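UL37 (Suid herpesvirus 1, PDB 4K70) is an inner tegument protein of a herpesvirus, probably essential for controlling the trafficking of viral particles, and is represented here by its N-terminal half. Local coordinates at residues R199-E204 with P229-Q234; G111-A116 with E455-L460; G379-L384 with H429-R434; T259-R264 with H306-A311. One frame throughout, in Å; residues are numbered along the deposited sequence.

Contact 1: residues R199-E204 with P229-Q234; sequences RQMQNE and PTLREQ. With NA (sodium ion), chain N; NA (sodium ion), chain T.
Gln234 OE1 is the polar atom on which this contact turns, since Gln202 NE2 and a water both donate to it. Gln202 NE2 lies 2.7 Å from Gln234 OE1, in the plane of that carbonyl and on a lone pair. The bond is nonetheless bent, with 138° at the hydrogen, and the two amide planes stand 45° apart. The water, 2.8 Å from Gln234 OE1, also donates to Met201 O and so ties the last turn of helix 191-201 to the same oxygen. At the other end of the amide, Gln234 NE2 donates to Thr230 O at 3.2 Å, from above the carbonyl plane and from the face opposite to Gln234 N. With both ends engaged, the rotation of the amide is fixed. Beside the polar pair, Met201 has CG anti to the backbone N (chi1 178°), which carries its thioether across Gln234 at about a right angle. Its CE comes within 3.2 Å of Gln234 NE2, and Met201 SD rests 3.7 Å from Leu231 CD1. The contact joins the C-terminal end of helix 191-201 to the first turns of helix 229-240, while Leu148 of helix 144-149 touches Met201 and Leu231, and helix 208-223 adds Ala215 and Ala219.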
# COMPACT_ATOMS: atom_id res chain seq x y z
N ARG A 199 13.53 16.84 3.90
CA ARG A 199 13.23 18.24 3.61
C ARG A 199 13.40 19.15 4.82
O ARG A 199 13.89 20.27 4.68
CB ARG A 199 11.85 18.39 2.98
CG ARG A 199 11.85 17.86 1.57
CD ARG A 199 10.73 18.42 0.72
NE ARG A 199 10.92 18.01 -0.67
CZ ARG A 199 10.02 18.18 -1.64
NH1 ARG A 199 8.86 18.75 -1.37
NH2 ARG A 199 10.30 17.77 -2.87
N GLN A 200 13.03 18.66 6.00
CA GLN A 200 13.19 19.44 7.23
C GLN A 200 14.65 19.54 7.64
O GLN A 200 15.12 20.59 8.06
CB GLN A 200 12.38 18.83 8.38
CG GLN A 200 10.87 18.83 8.15
CD GLN A 200 10.32 20.23 7.98
OE1 GLN A 200 10.61 20.91 7.00
NE2 GLN A 200 9.51 20.67 8.94
N MET A 201 15.38 18.43 7.53
CA MET A 201 16.80 18.43 7.84
C MET A 201 17.56 19.44 6.97
O MET A 201 18.53 20.05 7.41
CB MET A 201 17.39 17.04 7.65
CG MET A 201 18.89 16.97 7.90
SD MET A 201 19.55 15.29 7.72
CE MET A 201 19.38 15.01 5.95
N GLN A 202 17.10 19.62 5.74
CA GLN A 202 17.78 20.48 4.78
C GLN A 202 17.12 21.86 4.67
O GLN A 202 17.44 22.65 3.77
CB GLN A 202 17.83 19.79 3.41
CG GLN A 202 18.58 18.47 3.49
CD GLN A 202 18.67 17.71 2.18
OE1 GLN A 202 17.90 17.93 1.25
NE2 GLN A 202 19.61 16.77 2.13
N ASN A 203 16.20 22.13 5.59
CA ASN A 203 15.47 23.39 5.59
C ASN A 203 16.25 24.49 6.33
O ASN A 203 16.28 24.53 7.57
CB ASN A 203 14.09 23.18 6.20
CG ASN A 203 13.21 24.41 6.10
OD1 ASN A 203 13.70 25.51 5.82
ND2 ASN A 203 11.92 24.25 6.34
N GLU A 204 16.85 25.39 5.54
CA GLU A 204 17.76 26.41 6.05
C GLU A 204 17.06 27.44 6.91
O GLU A 204 17.71 28.26 7.55
CB GLU A 204 18.46 27.13 4.88
CG GLU A 204 19.36 26.24 4.04
CD GLU A 204 20.68 25.91 4.73
OE1 GLU A 204 20.96 26.47 5.81
OE2 GLU A 204 21.44 25.08 4.18
N PRO A 229 27.15 8.71 4.36
CA PRO A 229 28.07 9.84 4.56
C PRO A 229 27.38 11.21 4.46
O PRO A 229 27.75 12.12 5.21
CB PRO A 229 29.10 9.66 3.44
CG PRO A 229 28.46 8.72 2.46
CD PRO A 229 27.59 7.83 3.27
N THR A 230 26.41 11.35 3.57
CA THR A 230 25.74 12.65 3.43
C THR A 230 24.83 12.97 4.63
O THR A 230 24.79 14.11 5.09
CB THR A 230 25.02 12.78 2.06
OG1 THR A 230 23.70 13.30 2.25
CG2 THR A 230 24.93 11.43 1.37
N LEU A 231 24.14 11.96 5.15
CA LEU A 231 23.40 12.10 6.40
C LEU A 231 24.35 12.43 7.54
O LEU A 231 24.08 13.29 8.38
CB LEU A 231 22.66 10.80 6.74
CG LEU A 231 21.90 10.78 8.07
CD1 LEU A 231 20.80 11.87 8.11
CD2 LEU A 231 21.31 9.40 8.31
N ARG A 232 25.47 11.71 7.57
CA ARG A 232 26.50 11.92 8.59
C ARG A 232 27.01 13.36 8.60
O ARG A 232 27.10 13.99 9.65
CB ARG A 232 27.64 10.92 8.37
CG ARG A 232 28.71 10.95 9.43
CD ARG A 232 29.73 9.84 9.19
NE ARG A 232 29.54 8.73 10.13
CZ ARG A 232 30.31 8.52 11.19
NH1 ARG A 232 31.33 9.33 11.46
NH2 ARG A 232 30.07 7.48 11.99
N GLU A 233 27.33 13.89 7.42
CA GLU A 233 27.81 15.27 7.28
C GLU A 233 26.74 16.28 7.66
O GLU A 233 27.03 17.34 8.21
CB GLU A 233 28.21 15.57 5.83
CG GLU A 233 29.29 14.68 5.27
CD GLU A 233 29.48 14.91 3.79
OE1 GLU A 233 30.08 14.05 3.11
OE2 GLU A 233 29.01 15.97 3.30
N GLN A 234 25.50 15.97 7.34
CA GLN A 234 24.44 16.93 7.58
C GLN A 234 24.08 17.00 9.06
O GLN A 234 23.78 18.07 9.57
CB GLN A 234 23.23 16.64 6.72
CG GLN A 234 23.31 17.25 5.34
CD GLN A 234 22.17 16.81 4.45
OE1 GLN A 234 21.42 17.63 3.93
NE2 GLN A 234 22.04 15.50 4.28
NA NA N . 19.91 28.70 8.29
NA NA T . 9.87 22.04 10.65
O HOH W 1 21.39 19.61 5.96
O HOH W 2 8.15 23.79 10.98

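Contact 2: residues G111-A116 with E455-L460; sequences GLRTSA and ERRAGL
Leu112 meets Arg457 just after Gly111, whose positive phi (69°) closes helix 101-109 in a Schellman motif and turns the chain into the loop. Leu112 places CD2 over one face of the Arg457 guanidinium, 3.5 Å above its plane and displaced toward the rim. The similar distances fit an approach over the face: Leu112 CD2 is 3.6 Å from Arg457 CZ and 3.7 Å from Arg457 NH2. Arg457 extends from its helix with CG anti to the backbone N (chi1 176°) and bends at chi3 (44°), which turns the guanidinium to receive the methyl group. Next comes Arg113, whose NE is 4.3 Å from Arg457 NH1 without a bond between them. The proximity of two positive charges is probably offset by Glu70, which forms salt bridges with both arginines, and by Glu450, which pairs with Arg113 NH2. The contact is therefore a methyl packed on one face of a guanidinium, beside an acidic partner shared by two arginines. It brings the loop between helices 101-109 and 120-137 to the C-terminal end of helix 438-458, itself closed at Gly459 by another Schellman motif; helix 63-78 supplies Glu70, Ala66 and Ala69, while Tyr57 of helix 39-60 touches both Leu112 and Arg457.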
# COMPACT_ATOMS: atom_id res chain seq x y z
N GLY A 111 -13.96 -21.11 -36.60
CA GLY A 111 -14.86 -20.04 -37.00
C GLY A 111 -15.28 -19.14 -35.85
O GLY A 111 -16.43 -18.71 -35.77
N LEU A 112 -14.35 -18.86 -34.94
CA LEU A 112 -14.62 -17.97 -33.81
C LEU A 112 -13.69 -16.77 -33.87
O LEU A 112 -12.79 -16.72 -34.69
CB LEU A 112 -14.44 -18.70 -32.48
CG LEU A 112 -15.39 -19.84 -32.10
CD1 LEU A 112 -14.88 -20.56 -30.86
CD2 LEU A 112 -16.81 -19.35 -31.88
N ARG A 113 -13.89 -15.82 -32.97
CA ARG A 113 -13.12 -14.58 -33.00
C ARG A 113 -11.86 -14.64 -32.16
O ARG A 113 -11.80 -15.36 -31.17
CB ARG A 113 -13.99 -13.43 -32.49
CG ARG A 113 -15.32 -13.26 -33.23
CD ARG A 113 -16.21 -12.25 -32.51
NE ARG A 113 -16.65 -12.73 -31.20
CZ ARG A 113 -16.93 -11.95 -30.16
NH1 ARG A 113 -16.79 -10.63 -30.26
NH2 ARG A 113 -17.33 -12.49 -29.02
N THR A 114 -10.84 -13.88 -32.56
CA THR A 114 -9.69 -13.65 -31.70
C THR A 114 -9.87 -12.34 -30.94
O THR A 114 -9.05 -11.99 -30.08
CB THR A 114 -8.40 -13.57 -32.50
OG1 THR A 114 -8.43 -12.42 -33.35
CG2 THR A 114 -8.21 -14.84 -33.34
N SER A 115 -10.96 -11.64 -31.23
CA SER A 115 -11.08 -10.23 -30.85
C SER A 115 -12.04 -9.93 -29.70
O SER A 115 -12.41 -8.77 -29.51
CB SER A 115 -11.52 -9.43 -32.08
OG SER A 115 -12.86 -9.75 -32.38
N ALA A 116 -12.46 -10.94 -28.95
CA ALA A 116 -13.33 -10.70 -27.80
C ALA A 116 -12.64 -9.83 -26.75
O ALA A 116 -11.41 -9.74 -26.72
CB ALA A 116 -13.79 -12.01 -27.19
N GLU A 455 -24.61 -15.65 -27.49
CA GLU A 455 -26.02 -15.99 -27.40
C GLU A 455 -26.72 -15.73 -28.73
O GLU A 455 -27.55 -16.52 -29.17
CB GLU A 455 -26.70 -15.20 -26.28
CG GLU A 455 -26.49 -15.77 -24.90
CD GLU A 455 -27.11 -14.90 -23.81
OE1 GLU A 455 -27.45 -13.74 -24.12
OE2 GLU A 455 -27.25 -15.38 -22.66
N ARG A 456 -26.37 -14.62 -29.37
CA ARG A 456 -26.96 -14.26 -30.65
C ARG A 456 -26.50 -15.18 -31.77
O ARG A 456 -27.32 -15.64 -32.57
CB ARG A 456 -26.68 -12.80 -30.99
CG ARG A 456 -27.67 -11.84 -30.37
CD ARG A 456 -26.97 -10.82 -29.49
NE ARG A 456 -25.79 -10.26 -30.14
CZ ARG A 456 -24.95 -9.40 -29.57
NH1 ARG A 456 -25.17 -9.00 -28.33
NH2 ARG A 456 -23.90 -8.95 -30.25
N ARG A 457 -25.20 -15.44 -31.85
CA ARG A 457 -24.67 -16.37 -32.84
C ARG A 457 -25.34 -17.73 -32.69
O ARG A 457 -25.59 -18.42 -33.67
CB ARG A 457 -23.15 -16.50 -32.72
CG ARG A 457 -22.54 -17.53 -33.66
CD ARG A 457 -21.02 -17.53 -33.58
NE ARG A 457 -20.58 -17.46 -32.19
CZ ARG A 457 -19.46 -16.87 -31.78
NH1 ARG A 457 -18.64 -16.30 -32.67
NH2 ARG A 457 -19.16 -16.85 -30.49
N ALA A 458 -25.64 -18.10 -31.45
CA ALA A 458 -26.29 -19.37 -31.15
C ALA A 458 -27.80 -19.29 -31.39
O ALA A 458 -28.47 -20.31 -31.49
CB ALA A 458 -26.01 -19.79 -29.71
N GLY A 459 -28.32 -18.07 -31.48
CA GLY A 459 -29.74 -17.88 -31.68
C GLY A 459 -30.57 -18.06 -30.41
O GLY A 459 -31.65 -18.62 -30.46
N LEU A 460 -30.05 -17.57 -29.28
CA LEU A 460 -30.80 -17.59 -28.03
C LEU A 460 -30.82 -16.21 -27.39
O LEU A 460 -30.12 -15.29 -27.83
CB LEU A 460 -30.20 -18.59 -27.03
CG LEU A 460 -29.25 -19.68 -27.53
CD1 LEU A 460 -28.73 -20.50 -26.36
CD2 LEU A 460 -29.93 -20.58 -28.53

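Contact 3: residues G379-L384 with H429-R434; sequences GVVHRL and HCMAPR. With NA (sodium ion), chain F; CA (calcium ion), chain D.
Met431 touches both Val381 and Leu384, and these three buried side chains make up the apolar contact. Its closest approach is made low on the chain, with Met431 CB 3.8 Å from Leu384 CD1. One atom farther out, Met431 CG meets Val381 CG2 at 4.0 Å, and the two side chains cross at about a right angle. The terminal methyl lies against helix 366-385: Met431 CE is 3.9 Å from Leu384 CB and 4.0 Å from Val381 O. Bends at chi2 (-62°) and chi3 (-73°) curl the chain and bring CE to these two atoms, while the CB and CG contacts are made before the bends. Leu384 and Met431 run alongside each other, pointing opposite ways. No hydrogen bond crosses between the segments, so the evidence is for van der Waals packing alone.

In the next shell, Met431 O accepts a hydrogen bond from Tyr394 OH, which holds the backbone at the end of the helix. The other segment is tied to metals through its main chain. His382 O binds a sodium ion at 2.5 Å, and Arg383 O binds a calcium ion at 2.4 Å. Asp386 is a ligand of both ions, and Asp387 joins it at the calcium site, so the metal sites lie at the C-terminal end of helix 366-385 and just beyond it. Around this packing, Val336, Val337 and Leu340 of helix 333-342 touch Val381, Val401 of helix 392-402 touches Leu384, and Val427 places the preceding turn of helix 422-431 against Leu384 as well.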
# COMPACT_ATOMS: atom_id res chain seq x y z
N GLY A 379 0.09 7.52 14.86
CA GLY A 379 0.58 6.15 14.93
C GLY A 379 -0.24 5.26 14.02
O GLY A 379 0.28 4.33 13.39
N VAL A 380 -1.53 5.55 13.94
CA VAL A 380 -2.40 4.77 13.09
C VAL A 380 -2.11 5.08 11.61
O VAL A 380 -1.96 4.17 10.80
CB VAL A 380 -3.88 5.02 13.43
CG1 VAL A 380 -4.79 4.30 12.43
CG2 VAL A 380 -4.16 4.57 14.87
N VAL A 381 -1.98 6.36 11.28
CA VAL A 381 -1.59 6.75 9.92
C VAL A 381 -0.28 6.08 9.49
O VAL A 381 -0.19 5.52 8.40
CB VAL A 381 -1.44 8.28 9.80
CG1 VAL A 381 -0.74 8.66 8.50
CG2 VAL A 381 -2.80 8.94 9.91
N HIS A 382 0.74 6.14 10.35
CA HIS A 382 2.05 5.55 10.02
C HIS A 382 1.96 4.06 9.75
O HIS A 382 2.63 3.53 8.84
CB HIS A 382 3.08 5.83 11.12
CG HIS A 382 3.67 7.20 11.04
ND1 HIS A 382 4.46 7.61 9.98
CD2 HIS A 382 3.59 8.27 11.87
CE1 HIS A 382 4.84 8.86 10.17
NE2 HIS A 382 4.33 9.28 11.32
N ARG A 383 1.15 3.38 10.55
CA ARG A 383 0.88 1.96 10.36
C ARG A 383 0.25 1.65 9.00
O ARG A 383 0.61 0.67 8.36
CB ARG A 383 -0.07 1.46 11.44
CG ARG A 383 0.58 1.24 12.77
CD ARG A 383 -0.18 0.17 13.51
NE ARG A 383 -1.26 0.68 14.35
CZ ARG A 383 -2.39 0.01 14.59
NH1 ARG A 383 -2.60 -1.17 14.00
NH2 ARG A 383 -3.31 0.52 15.39
N LEU A 384 -0.72 2.46 8.60
CA LEU A 384 -1.44 2.23 7.34
C LEU A 384 -0.65 2.61 6.11
O LEU A 384 -0.90 2.08 5.02
CB LEU A 384 -2.74 3.05 7.32
CG LEU A 384 -3.85 2.64 8.28
CD1 LEU A 384 -4.83 3.78 8.49
CD2 LEU A 384 -4.57 1.41 7.77
N HIS A 429 -11.05 9.86 7.43
CA HIS A 429 -11.15 11.06 6.62
C HIS A 429 -9.98 11.19 5.63
O HIS A 429 -10.13 11.73 4.53
CB HIS A 429 -11.24 12.32 7.49
CG HIS A 429 -11.77 13.52 6.75
ND1 HIS A 429 -13.07 13.61 6.33
CD2 HIS A 429 -11.15 14.65 6.33
CE1 HIS A 429 -13.24 14.76 5.68
NE2 HIS A 429 -12.09 15.41 5.67
N CYS A 430 -8.83 10.68 6.02
CA CYS A 430 -7.64 10.87 5.21
C CYS A 430 -7.08 9.56 4.66
O CYS A 430 -6.46 9.55 3.59
CB CYS A 430 -6.57 11.66 5.98
SG CYS A 430 -6.13 10.95 7.64
N MET A 431 -7.34 8.45 5.35
CA MET A 431 -6.72 7.17 5.01
C MET A 431 -7.67 6.08 4.52
O MET A 431 -7.21 4.98 4.16
CB MET A 431 -5.90 6.63 6.20
CG MET A 431 -4.82 7.57 6.69
SD MET A 431 -3.57 7.92 5.44
CE MET A 431 -2.62 6.38 5.34
N ALA A 432 -8.98 6.36 4.51
CA ALA A 432 -9.95 5.36 4.08
C ALA A 432 -9.60 4.86 2.68
O ALA A 432 -9.14 5.64 1.85
CB ALA A 432 -11.37 5.93 4.08
N PRO A 433 -9.77 3.55 2.44
CA PRO A 433 -9.54 2.97 1.12
C PRO A 433 -10.45 3.61 0.08
O PRO A 433 -11.64 3.82 0.36
CB PRO A 433 -9.92 1.51 1.33
CG PRO A 433 -9.63 1.24 2.75
CD PRO A 433 -10.07 2.51 3.45
N ARG A 434 -9.91 3.95 -1.08
CA ARG A 434 -10.70 4.50 -2.19
C ARG A 434 -10.53 3.70 -3.49
O ARG A 434 -10.21 4.26 -4.54
CB ARG A 434 -10.34 5.97 -2.41
CG ARG A 434 -10.77 6.88 -1.25
CD ARG A 434 -9.90 8.14 -1.11
NE ARG A 434 -10.20 8.85 0.15
CZ ARG A 434 -9.56 9.94 0.59
NH1 ARG A 434 -8.58 10.49 -0.10
NH2 ARG A 434 -9.92 10.47 1.76
NA NA F . 4.06 1.73 7.90
CA CA D . 1.13 -1.58 7.74
O HOH W 3 -0.87 -2.44 8.79

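Contact 4: residues T259-R264 with H306-A311; sequences TAVEVR and HVAAAA
Val261 and Val307 form the apolar part of this contact, their CG1 methyls 3.7 Å apart and their side chains crossing at about a right angle. Val261 CG1 lies anti to the backbone N, whereas Val307 CG1 sits between its own backbone N and carbonyl carbon (chi1 75°), and each torsion turns that methyl toward the other helix. Val261 CG1 also reaches Ala308 CB at 4.3 Å, a looser contact.

The second kind of interaction sets an acidic chain alongside a methyl. Glu262 is extended beyond CG and passes Ala308 CB, which is 3.9 Å from Glu262 OE2 and equally far from Glu262 CG. The carboxylate takes its charge partner from outside the pair, in a salt bridge from Arg258 to Glu262 OE2; Arg287 adds a long, weak ion pair.

Hydrogen bonds, none of which crosses between the segments, shape the start of the first helix. Thr259 is its N-cap, and Glu262 N donates to Thr259 OG1 at 3.3 Å with a nearly straight 167° at the hydrogen. In return Thr259 N donates weakly to Glu262 OE1 at 3.5 Å, completing a capping box. Glu262 therefore helps close the helix end and also lies against Ala308.

The short helical segments run nearly antiparallel, at 152°, with their axes 10.2 Å apart at closest approach. Helix 260-271 and helix 307-311 are both flanked by helix 347-358, where Leu352 touches Val261 and His349 and Leu353 touch Val307.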
# COMPACT_ATOMS: atom_id res chain seq x y z
N THR A 259 16.54 9.12 29.99
CA THR A 259 15.84 8.11 29.18
C THR A 259 16.68 7.61 28.01
O THR A 259 17.71 8.21 27.68
CB THR A 259 14.49 8.67 28.65
OG1 THR A 259 14.73 9.67 27.66
CG2 THR A 259 13.69 9.27 29.80
N ALA A 260 16.25 6.51 27.40
CA ALA A 260 16.94 5.95 26.23
C ALA A 260 17.02 6.97 25.11
O ALA A 260 18.01 7.03 24.38
CB ALA A 260 16.24 4.69 25.74
N VAL A 261 15.97 7.78 24.98
CA VAL A 261 15.96 8.84 23.99
C VAL A 261 17.07 9.84 24.28
O VAL A 261 17.87 10.17 23.40
CB VAL A 261 14.60 9.60 23.97
CG1 VAL A 261 14.69 10.83 23.09
CG2 VAL A 261 13.47 8.69 23.50
N GLU A 262 17.12 10.32 25.51
CA GLU A 262 18.10 11.33 25.89
C GLU A 262 19.53 10.81 25.74
O GLU A 262 20.40 11.53 25.27
CB GLU A 262 17.85 11.82 27.31
CG GLU A 262 16.45 12.34 27.52
CD GLU A 262 16.32 13.09 28.81
OE1 GLU A 262 16.79 12.57 29.85
OE2 GLU A 262 15.77 14.21 28.79
N VAL A 263 19.76 9.56 26.11
CA VAL A 263 21.09 8.98 25.94
C VAL A 263 21.46 8.93 24.46
O VAL A 263 22.56 9.31 24.08
CB VAL A 263 21.19 7.58 26.55
CG1 VAL A 263 22.47 6.89 26.08
CG2 VAL A 263 21.16 7.67 28.08
N ARG A 264 20.52 8.48 23.62
CA ARG A 264 20.77 8.38 22.19
C ARG A 264 21.08 9.74 21.59
O ARG A 264 22.00 9.88 20.79
CB ARG A 264 19.59 7.73 21.48
CG ARG A 264 19.81 7.49 20.00
CD ARG A 264 19.33 8.67 19.14
NE ARG A 264 19.60 8.41 17.73
CZ ARG A 264 20.79 8.56 17.17
NH1 ARG A 264 21.81 9.02 17.89
NH2 ARG A 264 20.97 8.29 15.88
N HIS A 306 11.83 17.48 19.31
CA HIS A 306 12.57 17.31 20.56
C HIS A 306 11.63 16.49 21.45
O HIS A 306 10.92 17.03 22.28
CB HIS A 306 12.86 18.68 21.17
CG HIS A 306 13.59 18.64 22.48
ND1 HIS A 306 14.07 17.48 23.03
CD2 HIS A 306 13.92 19.64 23.34
CE1 HIS A 306 14.66 17.76 24.18
NE2 HIS A 306 14.59 19.06 24.39
N VAL A 307 11.59 15.18 21.22
CA VAL A 307 10.52 14.37 21.78
C VAL A 307 10.64 14.21 23.30
O VAL A 307 9.64 14.08 24.01
CB VAL A 307 10.43 12.99 21.06
CG1 VAL A 307 11.56 12.07 21.51
CG2 VAL A 307 9.05 12.35 21.28
N ALA A 308 11.86 14.27 23.82
CA ALA A 308 12.06 14.18 25.26
C ALA A 308 11.39 15.37 25.98
O ALA A 308 10.78 15.20 27.03
CB ALA A 308 13.54 14.09 25.62
N ALA A 309 11.50 16.57 25.41
CA ALA A 309 10.83 17.73 25.97
C ALA A 309 9.31 17.60 25.88
O ALA A 309 8.59 17.88 26.83
CB ALA A 309 11.29 19.01 25.27
N ALA A 310 8.84 17.18 24.71
CA ALA A 310 7.41 17.08 24.46
C ALA A 310 6.78 16.04 25.38
O ALA A 310 5.63 16.18 25.77
CB ALA A 310 7.16 16.74 22.99
N ALA A 311 7.56 15.02 25.73
CA ALA A 311 7.09 13.97 26.63
C ALA A 311 7.21 14.32 28.14
O ALA A 311 6.64 13.64 28.97
CB ALA A 311 7.81 12.64 26.33

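Contacts 1, 3 and 4 lie in series along the chain in the order 1, 4, 3, and all three are nested within the long loop closed by contact 2. Contacts 1 and 4 are neighbours, with nearest atoms about 8 Å apart, each having one segment on the successive helices 229-240 and 260-271. Contact 3 is closest to the middle of the chain, its nearest atoms about 12 Å from contact 1 and about 11 Å from contact 4. Contact 2 stands apart, its centre 71 Å from that of contact 4 and across the chain's centre from it. Contact 3 binds calcium and sodium through main-chain oxygens of helix 366-385, whereas the sodium ion held by Glu204 O at contact 1 stands away from its touching residues.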